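Local coordinates for glutamic acid/alanine-rich protein (Trypanosoma congolense, PDB 2Y44), which is a cell-surface protein of the parasite, whose elongated, largely helical ectodomain probably contributes to the surface coat, at residues Ala12-Ala17 against Ala127-Lys132; Asp139-Leu144 against Asp150-His155. All coordinates share one frame; numbering follows the deposited sequence.

Contact 1. Residues Ala12-Ala17 against Ala127-Lys132; sequences ARQLRA and AEVTSK
Val129 fits against Gln14 and Ala17 where the loop running into helix 131-144 passes the C-terminal end of helix 2-16. The loop reaches this point at Ala127, which is linked to Gln14 by a water. The water donates to the alanine carbonyl, at 3.1 Å from Ala127 O, and also to the amide oxygen of the glutamine, lying 2.9 Å from Gln14 OE1. Two residues on, Val129 directs its side chain at the helix and divides its methyls between two partners. CG1 sits between the backbone N and the carbonyl carbon (chi1 49°) and presses on the methyl of Ala17; the 3.5 Å between Val129 CG1 and Ala17 CB is tight for two carbons. CG2 lies beside the Gln14 amide, with Val129 CG2 3.3 Å from Gln14 NE2, as the two side chains slide past each other in opposite directions. The bend of Gln14 at chi2 (-75°) brings its amide back to this position. Val129 also touches Leu163 of helix 149-183. Thr130 turns its side chain away from helix 2-16 and serves as N-cap of helix 131-144, its hydroxyl capping a backbone N just beyond Lys132. The reciprocal bond, from Thr130 N to Ser133 OG, completes a capping box, and Gln14 NE2 donates to the same serine oxygen. The glutamine is thus tied both to the capped helix start and, through water, to the loop ahead of it. As modelled, NE2 donates to Ser133 OG and OE1 accepts from the water, which together would limit the rotation of the amide beside the apolar contact between the valine and alanine methyls.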
ATOM      1  N   ALA A  12       5.804  12.135 -10.804  1.00 13.62           N
ATOM      2  CA  ALA A  12       6.987  11.292 -10.741  1.00 12.70           C
ATOM      3  C   ALA A  12       7.357  10.930  -9.295  1.00 12.87           C
ATOM      4  O   ALA A  12       7.677   9.780  -9.013  1.00 13.46           O
ATOM      5  CB  ALA A  12       8.158  11.966 -11.436  1.00 12.90           C
ATOM      6  N   ARG A  13       7.267  11.893  -8.382  1.00 15.75           N
ATOM      7  CA  ARG A  13       7.587  11.621  -6.939  1.00 15.03           C
ATOM      8  C   ARG A  13       6.619  10.625  -6.306  1.00 17.33           C
ATOM      9  O   ARG A  13       7.007   9.775  -5.484  1.00 16.36           O
ATOM     10  CB  ARG A  13       7.589  12.934  -6.134  1.00 16.18           C
ATOM     11  CG  ARG A  13       8.748  13.867  -6.538  1.00 16.23           C
ATOM     12  CD  ARG A  13       9.465  14.345  -5.293  1.00 25.20           C
ATOM     13  NE  ARG A  13      10.723  15.047  -5.563  1.00 25.92           N
ATOM     14  CZ  ARG A  13      10.828  16.365  -5.722  1.00 27.78           C
ATOM     15  NH1 ARG A  13       9.737  17.131  -5.726  1.00 28.33           N
ATOM     16  NH2 ARG A  13      12.031  16.916  -5.832  1.00 23.90           N
ATOM     17  N   GLN A  14       5.342  10.739  -6.677  1.00 15.27           N
ATOM     18  CA  GLN A  14       4.341   9.729  -6.298  1.00 16.11           C
ATOM     19  C   GLN A  14       4.684   8.336  -6.820  1.00 15.84           C
ATOM     20  O   GLN A  14       4.705   7.376  -6.057  1.00 16.38           O
ATOM     21  CB  GLN A  14       2.919  10.161  -6.728  1.00 14.36           C
ATOM     22  CG  GLN A  14       2.467  11.485  -6.126  1.00 15.50           C
ATOM     23  CD  GLN A  14       2.089  11.379  -4.646  1.00 16.77           C
ATOM     24  OE1 GLN A  14       2.528  12.188  -3.807  1.00 23.90           O
ATOM     25  NE2 GLN A  14       1.266  10.408  -4.327  1.00 12.69           N
ATOM     26  N   LEU A  15       4.922   8.216  -8.129  1.00 14.52           N
ATOM     27  CA  LEU A  15       5.336   6.960  -8.718  1.00 14.03           C
ATOM     28  C   LEU A  15       6.600   6.384  -8.051  1.00 14.04           C
ATOM     29  O   LEU A  15       6.675   5.199  -7.738  1.00 15.29           O
ATOM     30  CB  LEU A  15       5.555   7.132 -10.223  1.00 12.83           C
ATOM     31  CG  LEU A  15       4.309   7.454 -11.056  1.00 12.12           C
ATOM     32  CD1 LEU A  15       4.701   7.755 -12.491  1.00 15.45           C
ATOM     33  CD2 LEU A  15       3.240   6.344 -10.969  1.00 14.91           C
ATOM     34  N   ARG A  16       7.621   7.214  -7.867  1.00 15.52           N
ATOM     35  CA  ARG A  16       8.838   6.739  -7.209  1.00 15.79           C
ATOM     36  C   ARG A  16       8.630   6.226  -5.771  1.00 17.91           C
ATOM     37  O   ARG A  16       9.472   5.477  -5.241  1.00 18.06           O
ATOM     38  CB  ARG A  16       9.901   7.859  -7.195  1.00 14.97           C
ATOM     39  CG  ARG A  16      10.309   8.277  -8.577  1.00 17.55           C
ATOM     40  CD  ARG A  16      11.065   9.579  -8.497  1.00 16.28           C
ATOM     41  NE  ARG A  16      11.376  10.143  -9.809  1.00 15.16           N
ATOM     42  CZ  ARG A  16      11.776  11.409  -9.977  1.00 15.13           C
ATOM     43  NH1 ARG A  16      11.852  12.247  -8.925  1.00 15.64           N
ATOM     44  NH2 ARG A  16      12.024  11.870 -11.195  1.00 20.66           N
ATOM     45  N   ALA A  17       7.499   6.569  -5.166  1.00 17.12           N
ATOM     46  CA  ALA A  17       7.246   6.217  -3.778  1.00 19.00           C
ATOM     47  C   ALA A  17       6.512   4.882  -3.654  1.00 19.68           C
ATOM     48  O   ALA A  17       6.378   4.381  -2.553  1.00 19.51           O
ATOM     49  CB  ALA A  17       6.481   7.328  -3.046  1.00 19.53           C
ATOM     50  N   ALA A 127       6.896  11.392   0.229  1.00 30.94           N
ATOM     51  CA  ALA A 127       6.693  10.593   1.440  1.00 33.48           C
ATOM     52  C   ALA A 127       5.218  10.247   1.580  1.00 34.65           C
ATOM     53  O   ALA A 127       4.348  11.004   1.143  1.00 36.91           O
ATOM     54  CB  ALA A 127       7.194  11.337   2.672  1.00 34.80           C
ATOM     55  N   GLU A 128       4.935   9.078   2.150  1.00 37.08           N
ATOM     56  CA  GLU A 128       3.583   8.765   2.621  1.00 37.03           C
ATOM     57  C   GLU A 128       2.560   8.841   1.494  1.00 34.08           C
ATOM     58  O   GLU A 128       1.506   9.484   1.636  1.00 36.42           O
ATOM     59  CB  GLU A 128       3.171   9.709   3.748  1.00 38.32           C
ATOM     60  CG  GLU A 128       3.973   9.534   5.041  1.00 42.57           C
ATOM     61  CD  GLU A 128       3.318  10.240   6.202  1.00 47.14           C
ATOM     62  OE1 GLU A 128       2.087  10.465   6.128  1.00 46.16           O
ATOM     63  OE2 GLU A 128       4.026  10.590   7.179  1.00 52.73           O
ATOM     64  N   VAL A 129       2.889   8.205   0.374  1.00 29.41           N
ATOM     65  CA  VAL A 129       2.018   8.182  -0.801  1.00 26.47           C
ATOM     66  C   VAL A 129       0.801   7.323  -0.450  1.00 24.81           C
ATOM     67  O   VAL A 129       0.934   6.276   0.194  1.00 23.15           O
ATOM     68  CB  VAL A 129       2.775   7.598  -2.045  1.00 26.80           C
ATOM     69  CG1 VAL A 129       3.451   6.300  -1.663  1.00 29.44           C
ATOM     70  CG2 VAL A 129       1.843   7.353  -3.220  1.00 26.11           C
ATOM     71  N   THR A 130      -0.387   7.823  -0.781  1.00 20.19           N
ATOM     72  CA  THR A 130      -1.615   7.077  -0.596  1.00 19.81           C
ATOM     73  C   THR A 130      -2.395   7.035  -1.907  1.00 19.23           C
ATOM     74  O   THR A 130      -2.085   7.753  -2.861  1.00 20.38           O
ATOM     75  CB  THR A 130      -2.496   7.747   0.451  1.00 20.56           C
ATOM     76  OG1 THR A 130      -2.813   9.070   0.017  1.00 19.24           O
ATOM     77  CG2 THR A 130      -1.769   7.860   1.801  1.00 23.34           C
ATOM     78  N   SER A 131      -3.422   6.210  -1.972  1.00 18.15           N
ATOM     79  CA  SER A 131      -4.237   6.230  -3.182  1.00 18.89           C
ATOM     80  C   SER A 131      -4.791   7.641  -3.417  1.00 16.27           C
ATOM     81  O   SER A 131      -4.976   8.069  -4.557  1.00 18.06           O
ATOM     82  CB  SER A 131      -5.355   5.192  -3.088  1.00 18.55           C
ATOM     83  OG  SER A 131      -6.155   5.481  -1.942  1.00 19.39           O
ATOM     84  N   LYS A 132      -5.081   8.369  -2.348  1.00 17.08           N
ATOM     85  CA  LYS A 132      -5.583   9.749  -2.491  1.00 17.75           C
ATOM     86  C   LYS A 132      -4.508  10.717  -3.033  1.00 17.39           C
ATOM     87  O   LYS A 132      -4.773  11.486  -3.941  1.00 16.67           O
ATOM     88  CB  LYS A 132      -6.086  10.292  -1.146  1.00 18.07           C
ATOM     89  CG  LYS A 132      -6.728  11.663  -1.284  1.00 26.25           C
ATOM     90  CD  LYS A 132      -6.804  12.412   0.045  1.00 36.59           C
ATOM     91  CE  LYS A 132      -8.167  12.254   0.695  1.00 41.16           C
ATOM     92  NZ  LYS A 132      -8.157  12.780   2.092  1.00 44.65           N
TER
HETATM   93  O   HOH W   1       2.448  12.325  -0.902  1.00 26.71           O

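Contact 2. Residues Asp139-Leu144 against Asp150-His155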
ATOM      1  N   ASP A 139      -4.729  13.710 -11.329  1.00 12.83           N
ATOM      2  CA  ASP A 139      -5.786  14.733 -11.634  1.00 15.29           C
ATOM      3  C   ASP A 139      -5.156  16.093 -12.019  1.00 13.27           C
ATOM      4  O   ASP A 139      -5.595  16.779 -12.947  1.00 12.83           O
ATOM      5  CB  ASP A 139      -6.717  14.960 -10.425  1.00 16.10           C
ATOM      6  CG  ASP A 139      -7.801  13.879 -10.278  1.00 17.62           C
ATOM      7  OD1 ASP A 139      -7.939  13.031 -11.178  1.00 21.23           O
ATOM      8  OD2 ASP A 139      -8.509  13.914  -9.243  1.00 22.21           O
ATOM      9  N   ALA A 140      -4.141  16.510 -11.258  1.00 12.09           N
ATOM     10  CA  ALA A 140      -3.524  17.814 -11.464  1.00 12.16           C
ATOM     11  C   ALA A 140      -2.842  17.863 -12.808  1.00 12.58           C
ATOM     12  O   ALA A 140      -2.986  18.846 -13.542  1.00 11.33           O
ATOM     13  CB  ALA A 140      -2.501  18.107 -10.332  1.00 12.70           C
ATOM     14  N   LEU A 141      -2.139  16.782 -13.132  1.00 10.94           N
ATOM     15  CA  LEU A 141      -1.497  16.691 -14.444  1.00 12.75           C
ATOM     16  C   LEU A 141      -2.529  16.649 -15.595  1.00 13.72           C
ATOM     17  O   LEU A 141      -2.404  17.389 -16.564  1.00 13.28           O
ATOM     18  CB  LEU A 141      -0.548  15.500 -14.515  1.00 14.31           C
ATOM     19  CG  LEU A 141       0.275  15.396 -15.818  1.00 10.30           C
ATOM     20  CD1 LEU A 141       1.186  16.654 -16.053  1.00 15.22           C
ATOM     21  CD2 LEU A 141       1.141  14.111 -15.710  1.00 16.48           C
ATOM     22  N   ALA A 142      -3.598  15.885 -15.402  1.00 14.14           N
ATOM     23  CA  ALA A 142      -4.678  15.794 -16.397  1.00 14.19           C
ATOM     24  C   ALA A 142      -5.299  17.165 -16.667  1.00 14.60           C
ATOM     25  O   ALA A 142      -5.632  17.534 -17.826  1.00 14.95           O
ATOM     26  CB  ALA A 142      -5.742  14.798 -15.958  1.00 15.91           C
ATOM     27  N   GLU A 143      -5.464  17.936 -15.607  1.00 14.38           N
ATOM     28  CA  GLU A 143      -6.073  19.263 -15.716  1.00 16.25           C
ATOM     29  C   GLU A 143      -5.292  20.242 -16.583  1.00 15.98           C
ATOM     30  O   GLU A 143      -5.895  21.108 -17.217  1.00 15.23           O
ATOM     31  CB  GLU A 143      -6.291  19.861 -14.310  1.00 14.74           C
ATOM     32  CG  GLU A 143      -7.446  19.170 -13.563  1.00 14.82           C
ATOM     33  CD  GLU A 143      -7.308  19.270 -12.060  1.00 17.36           C
ATOM     34  OE1 GLU A 143      -6.499  20.106 -11.599  1.00 14.16           O
ATOM     35  OE2 GLU A 143      -8.109  18.619 -11.344  1.00 15.48           O
ATOM     36  N   LEU A 144      -3.955  20.105 -16.619  1.00 13.80           N
ATOM     37  CA  LEU A 144      -3.119  20.972 -17.461  1.00 14.24           C
ATOM     38  C   LEU A 144      -3.134  20.591 -18.954  1.00 14.96           C
ATOM     39  O   LEU A 144      -2.666  21.377 -19.799  1.00 17.46           O
ATOM     40  CB  LEU A 144      -1.651  20.958 -16.990  1.00 15.08           C
ATOM     41  CG  LEU A 144      -1.437  21.409 -15.532  1.00 14.68           C
ATOM     42  CD1 LEU A 144       0.072  21.550 -15.205  1.00 17.73           C
ATOM     43  CD2 LEU A 144      -2.158  22.734 -15.301  1.00 18.09           C
ATOM     44  N   ASP A 150      -8.157  12.442 -20.258  1.00 18.92           N
ATOM     45  CA  ASP A 150      -8.790  11.120 -20.070  1.00 18.93           C
ATOM     46  C   ASP A 150      -7.703  10.059 -19.993  1.00 17.48           C
ATOM     47  O   ASP A 150      -7.760   9.160 -19.140  1.00 19.63           O
ATOM     48  CB  ASP A 150      -9.733  10.766 -21.246  1.00 20.07           C
ATOM     49  CG  ASP A 150     -11.083  11.486 -21.179  1.00 24.06           C
ATOM     50  OD1 ASP A 150     -11.349  12.243 -20.214  1.00 27.37           O
ATOM     51  OD2 ASP A 150     -11.876  11.275 -22.115  1.00 26.68           O
ATOM     52  N   ASP A 151      -6.676  10.180 -20.835  1.00 17.86           N
ATOM     53  CA  ASP A 151      -5.629   9.148 -20.877  1.00 19.34           C
ATOM     54  C   ASP A 151      -4.794   9.157 -19.588  1.00 19.18           C
ATOM     55  O   ASP A 151      -4.411   8.110 -19.058  1.00 20.82           O
ATOM     56  CB  ASP A 151      -4.754   9.368 -22.117  1.00 20.04           C
ATOM     57  CG  ASP A 151      -3.689   8.325 -22.279  1.00 25.56           C
ATOM     58  OD1 ASP A 151      -3.982   7.095 -22.233  1.00 26.44           O
ATOM     59  OD2 ASP A 151      -2.532   8.762 -22.393  1.00 32.75           O
ATOM     60  N   ILE A 152      -4.383  10.351 -19.192  1.00 16.58           N
ATOM     61  CA  ILE A 152      -3.589  10.544 -17.973  1.00 16.71           C
ATOM     62  C   ILE A 152      -4.319  10.010 -16.739  1.00 17.09           C
ATOM     63  O   ILE A 152      -3.736   9.322 -15.902  1.00 15.47           O
ATOM     64  CB  ILE A 152      -3.261  12.044 -17.823  1.00 17.22           C
ATOM     65  CG1 ILE A 152      -2.279  12.471 -18.950  1.00 18.06           C
ATOM     66  CG2 ILE A 152      -2.763  12.350 -16.387  1.00 18.17           C
ATOM     67  CD1 ILE A 152      -2.133  13.963 -19.141  1.00 19.22           C
ATOM     68  N   ARG A 153      -5.611  10.312 -16.620  1.00 16.82           N
ATOM     69  CA  ARG A 153      -6.382   9.812 -15.476  1.00 16.23           C
ATOM     70  C   ARG A 153      -6.450   8.270 -15.534  1.00 19.98           C
ATOM     71  O   ARG A 153      -6.408   7.616 -14.508  1.00 18.45           O
ATOM     72  CB  ARG A 153      -7.802  10.362 -15.465  1.00 18.99           C
ATOM     73  CG  ARG A 153      -7.970  11.876 -15.099  1.00 18.22           C
ATOM     74  CD  ARG A 153      -9.421  12.287 -15.366  1.00 26.41           C
ATOM     75  NE  ARG A 153      -9.613  13.727 -15.610  1.00 21.22           N
ATOM     76  CZ  ARG A 153      -9.671  14.625 -14.630  1.00 21.27           C
ATOM     77  NH1 ARG A 153      -9.465  14.240 -13.376  1.00 19.81           N
ATOM     78  NH2 ARG A 153      -9.780  15.911 -14.907  1.00 16.55           N
ATOM     79  N   GLU A 154      -6.569   7.679 -16.730  1.00 19.19           N
ATOM     80  CA  GLU A 154      -6.607   6.222 -16.754  1.00 21.34           C
ATOM     81  C   GLU A 154      -5.277   5.554 -16.448  1.00 21.01           C
ATOM     82  O   GLU A 154      -5.262   4.526 -15.756  1.00 24.09           O
ATOM     83  CB  GLU A 154      -7.250   5.650 -18.032  1.00 21.46           C
ATOM     84  CG  GLU A 154      -8.738   6.008 -18.193  1.00 22.21           C
ATOM     85  CD  GLU A 154      -9.616   5.482 -17.065  1.00 26.60           C
ATOM     86  OE1 GLU A 154      -9.409   4.337 -16.589  1.00 32.00           O
ATOM     87  OE2 GLU A 154     -10.463   6.265 -16.579  1.00 36.42           O
ATOM     88  N   HIS A 155      -4.179   6.156 -16.899  1.00 20.35           N
ATOM     89  CA  HIS A 155      -2.831   5.720 -16.527  1.00 22.74           C
ATOM     90  C   HIS A 155      -2.730   5.697 -15.026  1.00 20.98           C
ATOM     91  O   HIS A 155      -2.233   4.722 -14.423  1.00 22.39           O
ATOM     92  CB  HIS A 155      -1.791   6.699 -17.068  1.00 24.38           C
ATOM     93  CG  HIS A 155      -1.506   6.528 -18.522  1.00 34.57           C
ATOM     94  ND1 HIS A 155      -0.377   7.044 -19.124  1.00 41.10           N
ATOM     95  CD2 HIS A 155      -2.225   5.941 -19.506  1.00 36.70           C
ATOM     96  CE1 HIS A 155      -0.379   6.715 -20.403  1.00 43.07           C
ATOM     97  NE2 HIS A 155      -1.495   6.056 -20.663  1.00 41.67           N
TER
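Asp139, Ala142 and Arg153 come together in an antiparallel helical hairpin, in which helix 131-144 turns back through a short connection into helix 149-183. Over these segments the helix axes come within 8.4 Å and run at 167° to each other, so the two are nearly antiparallel. Asp139 starts the contact with a salt bridge, its OD1 lying 2.9 Å from Arg153 NH1. The side chains cross at about a right angle; the carboxylate oxygen comes to the guanidinium at its edge, near the plane of that group. The two planes are turned 57° apart, and a single oxygen, OD1, meets a single nitrogen, NH1. Leu141 joins less closely, with Leu141 CB 4.3 Å from Ile152 CG2, while the same leucine also packs on Thr7 of helix 2-16. The centre of the contact is Ala142, whose methyl points at the partner helix and is buried. Ile152 CG2, set anti to its own backbone N, rests 3.8 Å from Ala142 N and 3.9 Å from Ala142 CB, placing it against the backbone itself. The small side chain of the alanine is consistent with the close approach of the axes. The same methyl also touches the aliphatic stem of Arg153, at 3.8 Å from Arg153 CG, and sits over one face of the guanidinium, offset toward its rim. The arginine, extended from CG to NE, reaches past the methyl to put NH1 at the carboxylate. Glu143 begins by pointing away, yet its chain swings back beside the guanidinium; its charge may add a weak attraction, but Glu143 OE2 stays 4.8 Å from Arg153 NH2.

Both contacts use helix 131-144, but at opposite ends. Contact 1 is partly buried, lies about 10 Å from the centre of the chain and joins the loop and capped start of this helix to helix 2-16; contact 2 is a surface contact, about 21 Å from that centre, and pairs the last turns of the helix with helix 149-183. Their own centres are about 16 Å apart, and they do not touch. Contact 1 joins residues far apart in sequence, its polar part being a neutral amide and a water; contact 2 closes a local hairpin with a salt bridge. In each, an alanine methyl meets a branched aliphatic side chain, Val129 or Ile152.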